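Local coordinates for glycoprotein (Chandipura virus, PDB 5MDM), which probably attaches the virus to host receptors and, once acidified in the endosome, drives fusion of the viral and endosomal membranes as a class III fusion protein, at residues A[53-61]-A[160-170]; A[99-110]-A[122-131]. All coordinates share one frame; numbering follows the deposited sequence.

Segments 53-61, 99-110 and 122-131 belong to the rhabdovirus fusion domain, and both contacts reach the same antiparallel sheet, in which strand 56-69 pairs with 165-169 in interaction 1 and also with strand 120-131, used by interaction 2. Their centres are about 15 Å apart, and interaction 2 is nested inside the chain loop closed by interaction 1. They touch: Leu58 N lies 2.9 Å from Thr130 O, a probable hydrogen bond, and Phe57 packs on Ile129. Interaction 1 is the more buried, with nine of sixteen touching residues buried, and is built on backbone hydrogen bonding. Interaction 2 is a surface contact of a helix end and loop on a strand, made by apolar packing.

Interaction 1. Residues A[53-61]-A[160-170]; sequences KSDGFLCHA and TIHNSSVWIPA
Gly56 presents its bare CA to the indole of Trp167, with NE1 of Trp167 3.3 Å from CA of Gly56; having no side chain to stand in the way, it makes a hollow in strand 56-61 that takes the bulkiest side chain of strand 165-169. Trp167 reaches it because CG stands anti to the backbone N (chi1 -175°), which swings the pyrrole side and CZ2 across to Gly56 CA; its NE1 is hydrogen-bonded to His132 O, and Trp143 meets it edge-to-face. On the same face, Leu58 brings CD2 to the indole edge, while the same methyl lies 3.9 Å from Thr160 CG2. The opposite face is filled differently: Cys59 CB nests against Val166 CG2 at 3.8 Å, and Phe57 CE1 rests on the Ala170 methyl. Cys59 SG is disulfide-bonded to Cys92 of helix 89-101, which covers this face.

The backbones are antiparallel, their axes 4.4 Å apart at closest, with 149° between their N-to-C directions. Phe57 with Ile168 and Cys59 with Val166 form hydrogen-bonded pairs; in the first, Ile168 N to Phe57 O is nearly straight (169° at the hydrogen) and in the carbonyl plane. Ala170 N to Asp55 O and Ala61 N to Ser164 O extend the pairing at its two ends.

His60, by similarity a pH sensor of the pre-fusion state, receives a weak hydrogen bond at ND1 from Ser164 OG, 3.3 Å away and in the ring plane. Protonation of ND1 would turn it from acceptor to donor and probably change this weak bond, whereas the main-chain bonds and apolar packing should depend little on pH.

Interaction 2. Residues A[99-110]-A[122-131]; sequences YKSGTLVSLGFP and SEFLVIMITP
Pro110 sets its ring against the backbone of segment 122-131 from Ser122 to Phe124, and here the packing is tightest. Its CG lies 3.4 Å from Phe124 N and 3.7 Å from Phe124 CB. Gly108 O comes up to the edge of the Phe124 ring, near its plane, 3.5 Å from CD2. The outer end of that ring meets Leu107, whose CD2 is 3.6 Å from Phe124 CE2; this leucine is exposed and marks the solvent side.

At the other end, Tyr99, on the last turn of helix 89-101, lays its ring over Ile129. The CG2 methyl of Ile129 stands 4.0 Å from the ring centroid and 15° off the normal, a CH-pi contact. With CG anti to the backbone N (chi1 -177°), the ring slants across the strand, bringing OH to Pro131 CG. Leu104 crosses Ile129 at about a right angle, its CD2 3.8 Å from CG1 of Ile129. Before it, Gly102 closes the helix as C-prime of a Schellman motif.

Between these ends the contact is loose: Val105 points away, and the side chain of Ser106 makes no contact with segment 122-131. The helix end and loop are held to this strand of the probable fusion region, which also carries Met128, a site of interaction with host Vim, by van der Waals contacts and one CH-pi contact without hydrogen bonds, an attachment governed by shape and apolar surface.

Interaction 1. Residues A[53-61]-A[160-170]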
# COMPACT_ATOMS: atom_id res chain seq x y z
N LYS A 53 3.50 -17.54 13.70
CA LYS A 53 4.02 -17.72 15.05
C LYS A 53 2.93 -18.10 16.05
O LYS A 53 3.22 -18.38 17.21
CB LYS A 53 4.77 -16.47 15.52
CG LYS A 53 6.20 -16.38 15.01
CD LYS A 53 6.99 -15.36 15.80
CE LYS A 53 8.47 -15.47 15.50
NZ LYS A 53 9.27 -14.52 16.32
N SER A 54 1.68 -18.11 15.60
CA SER A 54 0.57 -18.52 16.45
C SER A 54 -0.33 -19.54 15.75
O SER A 54 -1.51 -19.66 16.06
CB SER A 54 -0.23 -17.31 16.92
OG SER A 54 -0.73 -16.57 15.82
N ASP A 55 0.24 -20.26 14.79
CA ASP A 55 -0.45 -21.38 14.17
C ASP A 55 -0.59 -22.47 15.21
O ASP A 55 0.31 -22.69 16.02
CB ASP A 55 0.34 -21.92 12.97
CG ASP A 55 0.13 -21.10 11.71
OD1 ASP A 55 -0.84 -20.30 11.67
OD2 ASP A 55 0.92 -21.26 10.75
N GLY A 56 -1.73 -23.16 15.19
CA GLY A 56 -1.98 -24.18 16.18
C GLY A 56 -2.72 -25.39 15.67
O GLY A 56 -3.03 -25.51 14.48
N PHE A 57 -3.01 -26.29 16.60
CA PHE A 57 -3.76 -27.50 16.31
C PHE A 57 -4.72 -27.76 17.44
O PHE A 57 -4.37 -27.64 18.61
CB PHE A 57 -2.81 -28.69 16.17
CG PHE A 57 -1.85 -28.57 15.03
CD1 PHE A 57 -0.52 -28.26 15.25
CD2 PHE A 57 -2.28 -28.76 13.73
CE1 PHE A 57 0.36 -28.16 14.20
CE2 PHE A 57 -1.40 -28.66 12.67
CZ PHE A 57 -0.08 -28.35 12.91
N LEU A 58 -5.96 -28.09 17.08
CA LEU A 58 -6.92 -28.58 18.05
C LEU A 58 -6.77 -30.08 18.13
O LEU A 58 -7.03 -30.80 17.16
CB LEU A 58 -8.34 -28.17 17.67
CG LEU A 58 -8.76 -26.75 18.08
CD1 LEU A 58 -10.09 -26.38 17.45
CD2 LEU A 58 -8.82 -26.63 19.59
N CYS A 59 -6.32 -30.55 19.29
CA CYS A 59 -6.15 -31.96 19.56
C CYS A 59 -7.43 -32.50 20.20
O CYS A 59 -7.70 -32.25 21.38
CB CYS A 59 -4.95 -32.18 20.48
SG CYS A 59 -4.47 -33.91 20.75
N HIS A 60 -8.23 -33.21 19.41
CA HIS A 60 -9.47 -33.81 19.89
C HIS A 60 -9.25 -35.27 20.29
O HIS A 60 -8.57 -36.00 19.58
CB HIS A 60 -10.56 -33.74 18.82
CG HIS A 60 -11.74 -34.62 19.10
ND1 HIS A 60 -12.80 -34.21 19.87
CD2 HIS A 60 -12.01 -35.89 18.72
CE1 HIS A 60 -13.69 -35.19 19.95
NE2 HIS A 60 -13.23 -36.22 19.26
N ALA A 61 -9.83 -35.68 21.40
CA ALA A 61 -9.71 -37.07 21.84
C ALA A 61 -11.07 -37.67 22.13
O ALA A 61 -11.89 -37.06 22.83
CB ALA A 61 -8.82 -37.16 23.07
N THR A 160 -9.09 -26.04 26.24
CA THR A 160 -10.19 -25.33 25.59
C THR A 160 -11.46 -25.46 26.42
O THR A 160 -11.46 -26.07 27.49
CB THR A 160 -10.47 -25.89 24.19
OG1 THR A 160 -10.87 -27.26 24.30
CG2 THR A 160 -9.22 -25.80 23.33
N ILE A 161 -12.55 -24.89 25.92
CA ILE A 161 -13.83 -24.97 26.61
C ILE A 161 -14.49 -26.33 26.40
O ILE A 161 -15.09 -26.89 27.32
CB ILE A 161 -14.79 -23.83 26.19
CG1 ILE A 161 -14.91 -23.75 24.66
CG2 ILE A 161 -14.29 -22.50 26.74
CD1 ILE A 161 -15.82 -22.65 24.17
N HIS A 162 -14.39 -26.86 25.18
CA HIS A 162 -14.91 -28.19 24.89
C HIS A 162 -14.07 -29.24 25.60
O HIS A 162 -12.84 -29.23 25.50
CB HIS A 162 -14.91 -28.45 23.38
CG HIS A 162 -15.73 -27.46 22.60
ND1 HIS A 162 -15.37 -26.13 22.48
CD2 HIS A 162 -16.87 -27.61 21.90
CE1 HIS A 162 -16.27 -25.51 21.74
NE2 HIS A 162 -17.19 -26.38 21.37
N ASN A 163 -14.74 -30.14 26.32
CA ASN A 163 -14.06 -31.18 27.08
C ASN A 163 -13.18 -32.07 26.21
O ASN A 163 -12.14 -32.56 26.66
CB ASN A 163 -15.10 -32.04 27.82
CG ASN A 163 -16.05 -31.22 28.66
OD1 ASN A 163 -16.14 -30.00 28.51
ND2 ASN A 163 -16.78 -31.89 29.55
N SER A 164 -13.59 -32.25 24.97
CA SER A 164 -12.92 -33.18 24.06
C SER A 164 -11.58 -32.68 23.53
O SER A 164 -10.65 -33.46 23.35
CB SER A 164 -13.85 -33.53 22.89
OG SER A 164 -14.26 -32.37 22.19
N SER A 165 -11.48 -31.38 23.27
CA SER A 165 -10.31 -30.83 22.58
C SER A 165 -9.41 -29.93 23.43
O SER A 165 -9.88 -29.26 24.35
CB SER A 165 -10.74 -30.07 21.32
OG SER A 165 -11.28 -30.95 20.35
N VAL A 166 -8.12 -29.94 23.11
CA VAL A 166 -7.19 -28.95 23.65
C VAL A 166 -6.47 -28.26 22.49
O VAL A 166 -6.75 -28.55 21.33
CB VAL A 166 -6.15 -29.58 24.61
CG1 VAL A 166 -6.83 -30.28 25.77
CG2 VAL A 166 -5.22 -30.52 23.86
N TRP A 167 -5.55 -27.35 22.80
CA TRP A 167 -4.82 -26.63 21.76
C TRP A 167 -3.31 -26.71 21.93
O TRP A 167 -2.77 -26.43 23.01
CB TRP A 167 -5.26 -25.17 21.71
CG TRP A 167 -4.64 -24.41 20.57
CD1 TRP A 167 -5.07 -24.37 19.28
CD2 TRP A 167 -3.48 -23.58 20.63
NE1 TRP A 167 -4.25 -23.57 18.53
CE2 TRP A 167 -3.26 -23.07 19.34
CE3 TRP A 167 -2.59 -23.21 21.66
CZ2 TRP A 167 -2.20 -22.21 19.04
CZ3 TRP A 167 -1.55 -22.37 21.35
CH2 TRP A 167 -1.36 -21.88 20.06
N ILE A 168 -2.62 -27.08 20.86
CA ILE A 168 -1.17 -27.16 20.86
C ILE A 168 -0.62 -26.18 19.84
O ILE A 168 -1.03 -26.18 18.68
CB ILE A 168 -0.68 -28.56 20.49
CG1 ILE A 168 -1.53 -29.63 21.18
CG2 ILE A 168 0.79 -28.73 20.85
CD1 ILE A 168 -1.45 -29.56 22.69
N PRO A 169 0.32 -25.32 20.25
CA PRO A 169 0.98 -24.44 19.29
C PRO A 169 1.85 -25.25 18.34
O PRO A 169 2.52 -26.19 18.78
CB PRO A 169 1.86 -23.55 20.17
CG PRO A 169 2.10 -24.36 21.39
CD PRO A 169 0.84 -25.12 21.62
N ALA A 170 1.84 -24.91 17.05
CA ALA A 170 2.59 -25.66 16.05
C ALA A 170 4.09 -25.58 16.29
O ALA A 170 4.86 -26.37 15.75
CB ALA A 170 2.25 -25.16 14.66

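Interaction 2. Residues A[99-110]-A[122-131]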
# COMPACT_ATOMS: atom_id res chain seq x y z
N TYR A 99 0.23 -36.66 12.51
CA TYR A 99 -0.45 -35.76 11.58
C TYR A 99 0.55 -35.10 10.64
O TYR A 99 0.32 -35.04 9.43
CB TYR A 99 -1.25 -34.70 12.34
CG TYR A 99 -2.04 -33.79 11.43
CD1 TYR A 99 -1.54 -32.55 11.05
CD2 TYR A 99 -3.29 -34.16 10.96
CE1 TYR A 99 -2.26 -31.71 10.22
CE2 TYR A 99 -4.02 -33.33 10.13
CZ TYR A 99 -3.50 -32.11 9.77
OH TYR A 99 -4.23 -31.28 8.94
N LYS A 100 1.64 -34.59 11.21
CA LYS A 100 2.68 -33.91 10.43
C LYS A 100 3.33 -34.85 9.43
O LYS A 100 3.59 -34.47 8.29
CB LYS A 100 3.74 -33.31 11.36
CG LYS A 100 3.23 -32.21 12.28
CD LYS A 100 2.79 -30.98 11.50
CE LYS A 100 3.98 -30.20 10.95
NZ LYS A 100 4.78 -29.56 12.03
N SER A 101 3.60 -36.08 9.86
CA SER A 101 4.22 -37.06 8.98
C SER A 101 3.21 -37.73 8.05
O SER A 101 3.58 -38.39 7.08
CB SER A 101 4.98 -38.12 9.79
OG SER A 101 4.10 -38.84 10.63
N GLY A 102 1.92 -37.54 8.34
CA GLY A 102 0.86 -38.13 7.54
C GLY A 102 0.55 -39.56 7.93
O GLY A 102 0.09 -40.35 7.10
N THR A 103 0.80 -39.89 9.19
CA THR A 103 0.57 -41.24 9.70
C THR A 103 -0.80 -41.37 10.36
O THR A 103 -1.40 -42.44 10.35
CB THR A 103 1.66 -41.64 10.72
OG1 THR A 103 2.96 -41.30 10.21
CG2 THR A 103 1.61 -43.13 11.02
N LEU A 104 -1.28 -40.27 10.93
CA LEU A 104 -2.54 -40.26 11.68
C LEU A 104 -3.74 -40.67 10.82
O LEU A 104 -4.08 -39.99 9.86
CB LEU A 104 -2.79 -38.88 12.28
CG LEU A 104 -3.95 -38.80 13.27
CD1 LEU A 104 -3.62 -39.58 14.54
CD2 LEU A 104 -4.28 -37.35 13.60
N VAL A 105 -4.37 -41.79 11.18
CA VAL A 105 -5.51 -42.30 10.42
C VAL A 105 -6.71 -42.62 11.32
O VAL A 105 -6.56 -43.28 12.35
CB VAL A 105 -5.14 -43.56 9.60
CG1 VAL A 105 -6.37 -44.14 8.91
CG2 VAL A 105 -4.05 -43.25 8.58
N SER A 106 -7.89 -42.14 10.93
CA SER A 106 -9.12 -42.45 11.65
C SER A 106 -9.55 -43.89 11.37
O SER A 106 -10.28 -44.15 10.41
CB SER A 106 -10.23 -41.48 11.26
OG SER A 106 -11.42 -41.73 11.99
N LEU A 107 -9.10 -44.82 12.21
CA LEU A 107 -9.31 -46.25 11.98
C LEU A 107 -10.75 -46.69 12.20
O LEU A 107 -11.14 -47.80 11.84
CB LEU A 107 -8.35 -47.07 12.85
CG LEU A 107 -8.19 -48.57 12.57
CD1 LEU A 107 -8.00 -48.84 11.08
CD2 LEU A 107 -7.03 -49.14 13.36
N GLY A 108 -11.56 -45.81 12.79
CA GLY A 108 -12.96 -46.11 13.03
C GLY A 108 -13.18 -47.01 14.23
O GLY A 108 -12.32 -47.12 15.10
N PHE A 109 -14.35 -47.65 14.28
CA PHE A 109 -14.72 -48.50 15.41
C PHE A 109 -13.85 -49.74 15.54
O PHE A 109 -13.30 -50.23 14.56
CB PHE A 109 -16.20 -48.90 15.31
CG PHE A 109 -17.15 -47.82 15.72
CD1 PHE A 109 -17.97 -47.21 14.78
CD2 PHE A 109 -17.24 -47.41 17.04
CE1 PHE A 109 -18.85 -46.21 15.15
CE2 PHE A 109 -18.12 -46.42 17.41
CZ PHE A 109 -18.93 -45.81 16.47
N PRO A 110 -13.71 -50.25 16.78
CA PRO A 110 -13.01 -51.50 17.08
C PRO A 110 -13.82 -52.73 16.68
O PRO A 110 -15.05 -52.68 16.67
CB PRO A 110 -12.87 -51.46 18.61
CG PRO A 110 -13.05 -50.03 18.98
CD PRO A 110 -14.03 -49.49 18.00
N SER A 122 -14.99 -53.22 23.61
CA SER A 122 -13.63 -52.90 23.20
C SER A 122 -13.60 -51.46 22.69
O SER A 122 -14.58 -50.98 22.12
CB SER A 122 -13.15 -53.87 22.12
OG SER A 122 -14.04 -53.91 21.02
N GLU A 123 -12.48 -50.77 22.89
CA GLU A 123 -12.42 -49.36 22.55
C GLU A 123 -11.12 -48.94 21.86
O GLU A 123 -10.05 -49.49 22.11
CB GLU A 123 -12.66 -48.50 23.79
CG GLU A 123 -11.75 -48.83 24.95
CD GLU A 123 -12.06 -48.03 26.20
OE1 GLU A 123 -13.11 -47.35 26.23
OE2 GLU A 123 -11.25 -48.08 27.15
N PHE A 124 -11.25 -47.94 20.98
CA PHE A 124 -10.14 -47.36 20.23
C PHE A 124 -10.03 -45.88 20.57
O PHE A 124 -10.93 -45.11 20.25
CB PHE A 124 -10.41 -47.47 18.73
CG PHE A 124 -9.55 -48.48 18.02
CD1 PHE A 124 -8.38 -48.95 18.59
CD2 PHE A 124 -9.92 -48.96 16.77
CE1 PHE A 124 -7.60 -49.89 17.93
CE2 PHE A 124 -9.15 -49.89 16.11
CZ PHE A 124 -7.98 -50.35 16.69
N LEU A 125 -8.93 -45.45 21.20
CA LEU A 125 -8.76 -44.03 21.49
C LEU A 125 -8.36 -43.25 20.24
O LEU A 125 -7.23 -43.31 19.77
CB LEU A 125 -7.75 -43.80 22.62
CG LEU A 125 -7.58 -42.34 23.05
CD1 LEU A 125 -8.93 -41.63 23.10
CD2 LEU A 125 -6.89 -42.25 24.40
N VAL A 126 -9.32 -42.49 19.72
CA VAL A 126 -9.16 -41.78 18.46
C VAL A 126 -8.83 -40.30 18.68
O VAL A 126 -9.56 -39.58 19.36
CB VAL A 126 -10.44 -41.88 17.60
CG1 VAL A 126 -10.38 -40.92 16.43
CG2 VAL A 126 -10.64 -43.31 17.13
N ILE A 127 -7.72 -39.86 18.08
CA ILE A 127 -7.33 -38.46 18.13
C ILE A 127 -7.53 -37.78 16.78
O ILE A 127 -7.12 -38.32 15.75
CB ILE A 127 -5.87 -38.27 18.56
CG1 ILE A 127 -5.55 -39.10 19.80
CG2 ILE A 127 -5.59 -36.80 18.83
CD1 ILE A 127 -6.12 -38.53 21.08
N MET A 128 -8.15 -36.61 16.79
CA MET A 128 -8.39 -35.85 15.56
C MET A 128 -7.73 -34.47 15.66
O MET A 128 -8.04 -33.68 16.55
CB MET A 128 -9.89 -35.70 15.31
CG MET A 128 -10.66 -37.01 15.38
SD MET A 128 -12.45 -36.80 15.33
CE MET A 128 -13.00 -38.39 15.96
N ILE A 129 -6.82 -34.19 14.72
CA ILE A 129 -6.06 -32.94 14.73
C ILE A 129 -6.61 -31.93 13.74
O ILE A 129 -6.45 -32.08 12.53
CB ILE A 129 -4.58 -33.20 14.40
CG1 ILE A 129 -3.93 -34.07 15.48
CG2 ILE A 129 -3.82 -31.89 14.27
CD1 ILE A 129 -3.89 -33.42 16.85
N THR A 130 -7.27 -30.90 14.25
CA THR A 130 -7.83 -29.86 13.39
C THR A 130 -7.06 -28.55 13.55
O THR A 130 -7.24 -27.85 14.54
CB THR A 130 -9.31 -29.59 13.72
OG1 THR A 130 -10.07 -30.79 13.56
CG2 THR A 130 -9.88 -28.51 12.81
N PRO A 131 -6.21 -28.23 12.56
CA PRO A 131 -5.39 -27.01 12.58
C PRO A 131 -6.22 -25.75 12.87
O PRO A 131 -7.14 -25.43 12.11
CB PRO A 131 -4.82 -26.96 11.17
CG PRO A 131 -4.77 -28.37 10.73
CD PRO A 131 -5.98 -29.02 11.35